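Local coordinates for hypothetical protein PH1789 (Pyrococcus horikoshii, PDB 1WR2), which is of unknown function but belongs to the ATP-grasp superfamily, with two antiparallel sheets flanked by helices in a single chain, at residues 61-66 with 93-98; 156-161 with 196-201; 57-62 with 110-115. All coordinates share one frame; numbering follows the deposited sequence.

Contact 1: residues 61-66 with 93-98; sequences LKLMSP and EIHENA
The carbonyl oxygen I94 O is met from two directions: A98 N donates the helical hydrogen bond to it at 2.9 Å, and the methyl L63 CD1 of the neighbouring strand rests against it at 3.7 Å. This methyl makes three contacts. It also abuts A98 CB, 3.7 Å away, and lies over the ring of H95, where the line from L63 CD1 to the ring centroid is 4.3 Å long and tilts by only 8° from the normal, a CH-pi contact on the face. Because CG of L63 stands anti to the backbone N (chi1 -175°), the branch reaches out to the helix rather than along the strand. The H95 ring is steadied by its own helix: ND1 bonds to W91 O one turn earlier, and the two rings meet with their planes inclined. Nearer the start of the strand segment, I94 CD1 lies 4.2 Å from L63 CB, with L61 CB almost equally near, so the isoleucine tip bridges alternate residues of one strand face. M78 and V110 flank I94 from the two adjoining strands. The axes of strand 61-64 and helix 93-98 approach to 8.9 Å and run at 37° to each other. Such burial of aliphatic side chains between helix 84-101 and one face of a four-stranded antiparallel sheet makes a two-layer helix-on-sheet packing, as expected in an ATP-grasp domain.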
loop_
_atom_site.group_PDB
_atom_site.type_symbol
_atom_site.label_atom_id
_atom_site.label_comp_id
_atom_site.label_asym_id
_atom_site.label_seq_id
_atom_site.Cartn_x
_atom_site.Cartn_y
_atom_site.Cartn_z
ATOM N N LEU A 61 -7.193 -2.026 -12.695
ATOM C CA LEU A 61 -7.303 -3.462 -12.464
ATOM C C LEU A 61 -5.928 -3.926 -12.006
ATOM O O LEU A 61 -4.910 -3.540 -12.584
ATOM C CB LEU A 61 -7.719 -4.221 -13.732
ATOM C CG LEU A 61 -9.164 -4.072 -14.216
ATOM C CD1 LEU A 61 -9.399 -5.056 -15.359
ATOM C CD2 LEU A 61 -10.150 -4.356 -13.072
ATOM N N LYS A 62 -5.898 -4.728 -10.948
ATOM C CA LYS A 62 -4.643 -5.239 -10.405
ATOM C C LYS A 62 -4.807 -6.709 -10.064
ATOM O O LYS A 62 -5.558 -7.056 -9.153
ATOM C CB LYS A 62 -4.260 -4.489 -9.130
ATOM C CG LYS A 62 -4.127 -2.982 -9.266
ATOM C CD LYS A 62 -3.685 -2.411 -7.929
ATOM C CE LYS A 62 -3.513 -0.914 -7.957
ATOM N NZ LYS A 62 -2.953 -0.414 -6.661
ATOM N N LEU A 63 -4.095 -7.576 -10.778
ATOM C CA LEU A 63 -4.201 -9.003 -10.522
ATOM C C LEU A 63 -3.593 -9.361 -9.179
ATOM O O LEU A 63 -2.470 -8.948 -8.855
ATOM C CB LEU A 63 -3.516 -9.805 -11.632
ATOM C CG LEU A 63 -3.663 -11.320 -11.526
ATOM C CD1 LEU A 63 -3.712 -11.925 -12.916
ATOM C CD2 LEU A 63 -2.517 -11.890 -10.708
ATOM N N MET A 64 -4.338 -10.137 -8.399
ATOM C CA MET A 64 -3.884 -10.563 -7.081
ATOM C C MET A 64 -3.375 -11.997 -7.138
ATOM O O MET A 64 -4.099 -12.904 -7.536
ATOM C CB MET A 64 -5.032 -10.462 -6.073
ATOM C CG MET A 64 -5.513 -9.034 -5.813
ATOM S SD MET A 64 -4.285 -8.028 -4.932
ATOM C CE MET A 64 -3.552 -7.079 -6.256
ATOM N N SER A 65 -2.121 -12.188 -6.744
ATOM C CA SER A 65 -1.498 -13.505 -6.737
ATOM C C SER A 65 -0.309 -13.505 -5.789
ATOM O O SER A 65 0.562 -12.638 -5.875
ATOM C CB SER A 65 -1.004 -13.887 -8.134
ATOM O OG SER A 65 -0.289 -15.112 -8.081
ATOM N N PRO A 66 -0.252 -14.483 -4.876
ATOM C CA PRO A 66 0.853 -14.578 -3.919
ATOM C C PRO A 66 2.183 -14.764 -4.644
ATOM O O PRO A 66 3.242 -14.485 -4.087
ATOM C CB PRO A 66 0.488 -15.802 -3.085
ATOM C CG PRO A 66 -1.015 -15.889 -3.214
ATOM C CD PRO A 66 -1.229 -15.564 -4.662
ATOM N N GLU A 93 -5.704 -9.192 -20.722
ATOM C CA GLU A 93 -4.288 -8.865 -20.744
ATOM C C GLU A 93 -3.537 -9.246 -19.478
ATOM O O GLU A 93 -2.536 -9.967 -19.542
ATOM C CB GLU A 93 -4.087 -7.375 -20.977
ATOM C CG GLU A 93 -4.211 -6.945 -22.405
ATOM C CD GLU A 93 -3.526 -5.629 -22.632
ATOM O OE1 GLU A 93 -2.350 -5.509 -22.220
ATOM O OE2 GLU A 93 -4.154 -4.722 -23.216
ATOM N N ILE A 94 -4.008 -8.762 -18.330
ATOM C CA ILE A 94 -3.323 -9.043 -17.075
ATOM C C ILE A 94 -3.218 -10.527 -16.789
ATOM O O ILE A 94 -2.230 -10.976 -16.215
ATOM C CB ILE A 94 -3.978 -8.324 -15.864
ATOM C CG1 ILE A 94 -5.416 -8.799 -15.664
ATOM C CG2 ILE A 94 -3.910 -6.812 -16.069
ATOM C CD1 ILE A 94 -6.110 -8.145 -14.476
ATOM N N HIS A 95 -4.224 -11.297 -17.192
ATOM C CA HIS A 95 -4.158 -12.734 -16.963
ATOM C C HIS A 95 -3.094 -13.357 -17.863
ATOM O O HIS A 95 -2.409 -14.292 -17.460
ATOM C CB HIS A 95 -5.518 -13.393 -17.202
ATOM C CG HIS A 95 -6.440 -13.305 -16.023
ATOM N ND1 HIS A 95 -7.225 -12.200 -15.766
ATOM C CD2 HIS A 95 -6.681 -14.179 -15.016
ATOM C CE1 HIS A 95 -7.907 -12.397 -14.654
ATOM N NE2 HIS A 95 -7.596 -13.590 -14.179
ATOM N N GLU A 96 -2.959 -12.826 -19.075
ATOM C CA GLU A 96 -1.965 -13.317 -20.022
ATOM C C GLU A 96 -0.588 -12.971 -19.481
ATOM O O GLU A 96 0.305 -13.810 -19.455
ATOM C CB GLU A 96 -2.146 -12.659 -21.395
ATOM C CG GLU A 96 -3.531 -12.847 -22.014
ATOM C CD GLU A 96 -3.700 -12.071 -23.320
ATOM O OE1 GLU A 96 -3.136 -10.961 -23.431
ATOM O OE2 GLU A 96 -4.405 -12.560 -24.227
ATOM N N ASN A 97 -0.429 -11.726 -19.044
ATOM C CA ASN A 97 0.841 -11.263 -18.510
ATOM C C ASN A 97 1.258 -12.058 -17.292
ATOM O O ASN A 97 2.442 -12.309 -17.084
ATOM C CB ASN A 97 0.764 -9.773 -18.165
ATOM C CG ASN A 97 0.548 -8.911 -19.390
ATOM O OD1 ASN A 97 0.500 -9.419 -20.512
ATOM N ND2 ASN A 97 0.414 -7.604 -19.187
ATOM N N ALA A 98 0.284 -12.460 -16.487
ATOM C CA ALA A 98 0.566 -13.239 -15.293
ATOM C C ALA A 98 0.975 -14.656 -15.690
ATOM O O ALA A 98 1.781 -15.294 -15.016
ATOM C CB ALA A 98 -0.663 -13.285 -14.403
#

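Contact 2: residues 156-161 with 196-201; sequences VPITEK and KVSKLV
Residues 196-201 meet V156, P157 and I158 through S198 and V201, which face the loop from successive turns of helix 187-203. At the start of the segment the side chains lead elsewhere: K196 forms a salt bridge with D192, and V197 packs on I136 and L213 of the adjacent sheet. S198 is the centre of the contact. Its OG accepts a hydrogen bond from I158 N at 2.9 Å, nearly straight with 163° at the hydrogen. With OG anti to its own backbone N (chi1 179°), the hydroxyl is carried out from the helix to the loop, where P157 CA also lies close to OG, at 3.2 Å. Next to this bond, I158 CG1 covers the serine's CB at 3.6 Å, placing aliphatic carbon beside the polar link. The other flank is taken by V156, whose CG1 presses on the carbonyl S198 O at 3.3 Å. Beyond S198, K199 forms a salt bridge with D203 and L200 packs against I208 and M211, both turned from the loop. V201 then returns to the contact, its CB 4.2 Å from V156 CG1, and this methyl thereby bridges two turns of the helix. The peptide bond between V156 and P157 is cis, which draws the two CA atoms together and bends the chain as it leaves strand 152-155. After the bend, T159 takes the N-cap position of helix 160-168; its OG1 caps a backbone N of the first turn while D162 OD2 accepts from T159 N, consistent with a capping box. The whole is a loop with a cis-proline that follows the edge strand of the larger antiparallel sheet and is pinned by a serine hydroxyl to a helix packed on that sheet.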
loop_
_atom_site.group_PDB
_atom_site.type_symbol
_atom_site.label_atom_id
_atom_site.label_comp_id
_atom_site.label_asym_id
_atom_site.label_seq_id
_atom_site.Cartn_x
_atom_site.Cartn_y
_atom_site.Cartn_z
ATOM N N VAL A 156 10.106 1.866 16.505
ATOM C CA VAL A 156 8.699 1.740 16.847
ATOM C C VAL A 156 8.621 1.215 18.286
ATOM O O VAL A 156 9.383 0.330 18.664
ATOM C CB VAL A 156 8.007 0.745 15.886
ATOM C CG1 VAL A 156 6.564 0.515 16.305
ATOM C CG2 VAL A 156 8.077 1.282 14.461
ATOM N N PRO A 157 7.697 1.745 19.105
ATOM C CA PRO A 157 6.707 2.790 18.832
ATOM C C PRO A 157 7.286 4.195 18.866
ATOM O O PRO A 157 8.211 4.484 19.627
ATOM C CB PRO A 157 5.680 2.574 19.935
ATOM C CG PRO A 157 6.567 2.232 21.098
ATOM C CD PRO A 157 7.545 1.238 20.484
ATOM N N ILE A 158 6.732 5.074 18.040
ATOM C CA ILE A 158 7.195 6.453 17.990
ATOM C C ILE A 158 6.150 7.357 18.631
ATOM O O ILE A 158 4.980 6.990 18.740
ATOM C CB ILE A 158 7.410 6.928 16.534
ATOM C CG1 ILE A 158 6.077 6.897 15.777
ATOM C CG2 ILE A 158 8.443 6.045 15.840
ATOM C CD1 ILE A 158 6.159 7.392 14.345
ATOM N N THR A 159 6.580 8.538 19.058
ATOM C CA THR A 159 5.675 9.505 19.653
ATOM C C THR A 159 5.357 10.515 18.566
ATOM O O THR A 159 5.969 10.489 17.494
ATOM C CB THR A 159 6.338 10.218 20.847
ATOM O OG1 THR A 159 7.579 10.794 20.426
ATOM C CG2 THR A 159 6.605 9.223 21.972
ATOM N N GLU A 160 4.394 11.394 18.820
ATOM C CA GLU A 160 4.048 12.391 17.821
ATOM C C GLU A 160 5.256 13.278 17.564
ATOM O O GLU A 160 5.444 13.777 16.453
ATOM C CB GLU A 160 2.867 13.251 18.273
ATOM C CG GLU A 160 2.540 14.331 17.260
ATOM C CD GLU A 160 1.334 15.154 17.633
ATOM O OE1 GLU A 160 1.018 16.100 16.883
ATOM O OE2 GLU A 160 0.700 14.855 18.668
ATOM N N LYS A 161 6.070 13.480 18.596
ATOM C CA LYS A 161 7.277 14.294 18.461
ATOM C C LYS A 161 8.194 13.633 17.436
ATOM O O LYS A 161 8.729 14.303 16.546
ATOM C CB LYS A 161 8.004 14.409 19.803
ATOM C CG LYS A 161 9.408 14.998 19.700
ATOM C CD LYS A 161 10.121 14.995 21.047
ATOM C CE LYS A 161 9.364 15.830 22.072
ATOM N NZ LYS A 161 9.253 17.256 21.648
ATOM N N LYS A 196 -0.273 5.772 13.217
ATOM C CA LYS A 196 -1.123 4.606 13.038
ATOM C C LYS A 196 -0.284 3.401 12.616
ATOM O O LYS A 196 -0.506 2.288 13.086
ATOM C CB LYS A 196 -2.230 4.907 12.018
ATOM C CG LYS A 196 -3.373 5.740 12.621
ATOM C CD LYS A 196 -4.438 6.125 11.602
ATOM C CE LYS A 196 -5.639 6.760 12.311
ATOM N NZ LYS A 196 -6.437 7.628 11.406
ATOM N N VAL A 197 0.691 3.604 11.736
ATOM C CA VAL A 197 1.534 2.475 11.346
ATOM C C VAL A 197 2.339 1.999 12.544
ATOM O O VAL A 197 2.526 0.797 12.749
ATOM C CB VAL A 197 2.515 2.855 10.209
ATOM C CG1 VAL A 197 3.539 1.732 10.001
ATOM C CG2 VAL A 197 1.736 3.103 8.929
ATOM N N SER A 198 2.823 2.954 13.335
ATOM C CA SER A 198 3.609 2.647 14.525
ATOM C C SER A 198 2.793 1.771 15.476
ATOM O O SER A 198 3.297 0.793 16.021
ATOM C CB SER A 198 4.013 3.955 15.225
ATOM O OG SER A 198 4.753 3.721 16.408
ATOM N N LYS A 199 1.528 2.136 15.662
ATOM C CA LYS A 199 0.607 1.409 16.538
ATOM C C LYS A 199 0.373 0.005 15.991
ATOM O O LYS A 199 0.485 -0.993 16.711
ATOM C CB LYS A 199 -0.718 2.179 16.627
ATOM C CG LYS A 199 -1.866 1.429 17.292
ATOM C CD LYS A 199 -1.514 0.971 18.702
ATOM C CE LYS A 199 -2.686 0.234 19.345
ATOM N NZ LYS A 199 -2.317 -0.355 20.657
ATOM N N LEU A 200 0.058 -0.056 14.705
ATOM C CA LEU A 200 -0.189 -1.314 14.015
ATOM C C LEU A 200 1.004 -2.262 14.166
ATOM O O LEU A 200 0.840 -3.431 14.522
ATOM C CB LEU A 200 -0.460 -1.021 12.527
ATOM C CG LEU A 200 -0.835 -2.122 11.526
ATOM C CD1 LEU A 200 -1.358 -1.461 10.271
ATOM C CD2 LEU A 200 0.356 -3.003 11.196
ATOM N N VAL A 201 2.204 -1.749 13.908
ATOM C CA VAL A 201 3.415 -2.560 14.006
ATOM C C VAL A 201 3.739 -2.974 15.442
ATOM O O VAL A 201 4.148 -4.113 15.690
ATOM C CB VAL A 201 4.621 -1.811 13.404
ATOM C CG1 VAL A 201 5.887 -2.660 13.516
ATOM C CG2 VAL A 201 4.327 -1.474 11.945
#

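Contact 3: residues 57-62 with 110-115; sequences YPVVLK and VLVAPM
V60 and A113 form a hydrogen-bonded pair in the antiparallel sheet that joins strands 59-64 and 109-114, the two central strands of a four-stranded layer in the ATP-grasp fold. V60 N donates to A113 O at 2.9 Å, and A113 N returns a bond to V60 O at 3.1 Å. Two residues on, K62 repeats the pattern with L111: L111 N reaches K62 O at 2.8 Å, whereas K62 N reaches L111 O at 3.0 Å, a more bent bond (145° at the hydrogen). Between these pairs, L61 and V112 run alongside each other on the same face, and L61 CD2 is 3.9 Å from V112 CG2. It also meets V110 CG1, diagonally across the strands. On the reverse face, V60 CG2 touches M115 SD at 3.5 Å; bends at chi2 and chi3 (-67° and -77°) fold the methionine back over the neighbouring strand, and its CG packs on the P58 ring on the way.

Outside this shell, strand 77-81 bonds to V59 and L61, and strand 40-42 to V110 and V112. Helix 45-55 packs on V112, and helix 84-101 on V110. The extended K62 side chain carries NZ to a salt bridge with E22. At the splayed end, beyond the non-hydrogen-bonded V59-P114 pair, a water fills the place of the next direct bond, donating to P58 O at 2.6 Å and accepting from M115 N at 3.0 Å.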
loop_
_atom_site.group_PDB
_atom_site.type_symbol
_atom_site.label_atom_id
_atom_site.label_comp_id
_atom_site.label_asym_id
_atom_site.label_seq_id
_atom_site.Cartn_x
_atom_site.Cartn_y
_atom_site.Cartn_z
ATOM N N TYR A 57 -16.233 4.595 -13.313
ATOM C CA TYR A 57 -15.063 4.665 -14.191
ATOM C C TYR A 57 -14.469 6.074 -14.160
ATOM O O TYR A 57 -15.169 7.040 -13.855
ATOM C CB TYR A 57 -15.445 4.316 -15.636
ATOM C CG TYR A 57 -15.771 2.859 -15.882
ATOM C CD1 TYR A 57 -17.046 2.350 -15.635
ATOM C CD2 TYR A 57 -14.792 1.984 -16.370
ATOM C CE1 TYR A 57 -17.342 0.997 -15.877
ATOM C CE2 TYR A 57 -15.071 0.643 -16.609
ATOM C CZ TYR A 57 -16.345 0.152 -16.364
ATOM O OH TYR A 57 -16.613 -1.175 -16.623
ATOM N N PRO A 58 -13.172 6.215 -14.478
ATOM C CA PRO A 58 -12.223 5.163 -14.862
ATOM C C PRO A 58 -11.712 4.374 -13.659
ATOM O O PRO A 58 -11.634 4.899 -12.549
ATOM C CB PRO A 58 -11.111 5.949 -15.545
ATOM C CG PRO A 58 -11.069 7.207 -14.730
ATOM C CD PRO A 58 -12.543 7.545 -14.583
ATOM N N VAL A 59 -11.351 3.115 -13.885
ATOM C CA VAL A 59 -10.858 2.271 -12.802
ATOM C C VAL A 59 -9.508 1.651 -13.122
ATOM O O VAL A 59 -9.005 1.760 -14.243
ATOM C CB VAL A 59 -11.848 1.132 -12.485
ATOM C CG1 VAL A 59 -13.227 1.713 -12.176
ATOM C CG2 VAL A 59 -11.927 0.165 -13.661
ATOM N N VAL A 60 -8.941 0.998 -12.114
ATOM C CA VAL A 60 -7.654 0.320 -12.199
ATOM C C VAL A 60 -7.886 -1.165 -11.952
ATOM O O VAL A 60 -8.702 -1.524 -11.104
ATOM C CB VAL A 60 -6.692 0.811 -11.088
ATOM C CG1 VAL A 60 -5.467 -0.091 -11.013
ATOM C CG2 VAL A 60 -6.278 2.237 -11.348
ATOM N N LEU A 61 -7.193 -2.026 -12.695
ATOM C CA LEU A 61 -7.303 -3.462 -12.464
ATOM C C LEU A 61 -5.928 -3.926 -12.006
ATOM O O LEU A 61 -4.910 -3.540 -12.584
ATOM C CB LEU A 61 -7.719 -4.221 -13.732
ATOM C CG LEU A 61 -9.164 -4.072 -14.216
ATOM C CD1 LEU A 61 -9.399 -5.056 -15.359
ATOM C CD2 LEU A 61 -10.150 -4.356 -13.072
ATOM N N LYS A 62 -5.898 -4.728 -10.948
ATOM C CA LYS A 62 -4.643 -5.239 -10.405
ATOM C C LYS A 62 -4.807 -6.709 -10.064
ATOM O O LYS A 62 -5.558 -7.056 -9.153
ATOM C CB LYS A 62 -4.260 -4.489 -9.130
ATOM C CG LYS A 62 -4.127 -2.982 -9.266
ATOM C CD LYS A 62 -3.685 -2.411 -7.929
ATOM C CE LYS A 62 -3.513 -0.914 -7.957
ATOM N NZ LYS A 62 -2.953 -0.414 -6.661
ATOM N N VAL A 110 -8.998 -10.268 -8.951
ATOM C CA VAL A 110 -8.520 -9.000 -9.482
ATOM C C VAL A 110 -9.076 -7.835 -8.689
ATOM O O VAL A 110 -10.286 -7.726 -8.488
ATOM C CB VAL A 110 -8.925 -8.811 -10.954
ATOM C CG1 VAL A 110 -8.450 -7.455 -11.447
ATOM C CG2 VAL A 110 -8.330 -9.917 -11.792
ATOM N N LEU A 111 -8.188 -6.965 -8.235
ATOM C CA LEU A 111 -8.606 -5.815 -7.460
ATOM C C LEU A 111 -9.085 -4.718 -8.407
ATOM O O LEU A 111 -8.377 -4.333 -9.350
ATOM C CB LEU A 111 -7.433 -5.319 -6.602
ATOM C CG LEU A 111 -7.763 -4.512 -5.345
ATOM C CD1 LEU A 111 -8.818 -5.246 -4.532
ATOM C CD2 LEU A 111 -6.501 -4.308 -4.513
ATOM N N VAL A 112 -10.310 -4.252 -8.178
ATOM C CA VAL A 112 -10.889 -3.179 -8.980
ATOM C C VAL A 112 -10.856 -1.967 -8.063
ATOM O O VAL A 112 -11.529 -1.950 -7.035
ATOM C CB VAL A 112 -12.361 -3.459 -9.362
ATOM C CG1 VAL A 112 -12.876 -2.354 -10.263
ATOM C CG2 VAL A 112 -12.484 -4.802 -10.040
ATOM N N ALA A 113 -10.073 -0.960 -8.430
ATOM C CA ALA A 113 -9.943 0.226 -7.604
ATOM C C ALA A 113 -10.188 1.499 -8.395
ATOM O O ALA A 113 -10.289 1.480 -9.618
ATOM C CB ALA A 113 -8.557 0.267 -6.981
ATOM N N PRO A 114 -10.272 2.635 -7.695
ATOM C CA PRO A 114 -10.504 3.900 -8.384
ATOM C C PRO A 114 -9.211 4.570 -8.838
ATOM O O PRO A 114 -8.115 4.237 -8.366
ATOM C CB PRO A 114 -11.239 4.722 -7.329
ATOM C CG PRO A 114 -10.524 4.295 -6.058
ATOM C CD PRO A 114 -10.422 2.786 -6.234
ATOM N N MET A 115 -9.347 5.491 -9.787
ATOM C CA MET A 115 -8.213 6.262 -10.268
ATOM C C MET A 115 -8.134 7.433 -9.300
ATOM O O MET A 115 -8.882 8.409 -9.417
ATOM C CB MET A 115 -8.467 6.762 -11.691
ATOM C CG MET A 115 -8.134 5.747 -12.779
ATOM S SD MET A 115 -6.357 5.400 -12.861
ATOM C CE MET A 115 -5.781 6.882 -13.701
HETATM O O HOH W 1 -12.110 6.361 -10.474
#

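Contacts 1 and 3 start from the same strand and share L61 and K62; their centres are about 12 Å apart. Contact 3 joins the two middle strands of the smaller sheet, and contact 1 lays helix 84-101, which leads to strand 109-114, on that sheet. They touch where H95 CE1 meets V110 CG2 at 3.8 Å and I94 CD1 meets V110 CG1 at 3.9 Å, so helix and both strands pack together. Contact 2 belongs to the larger sheet, on the opposite side of the chain's centre: its centre lies about 34 Å from that of contact 1 and about 30 Å from that of contact 3, with nearest atoms about 17 and 16 Å apart.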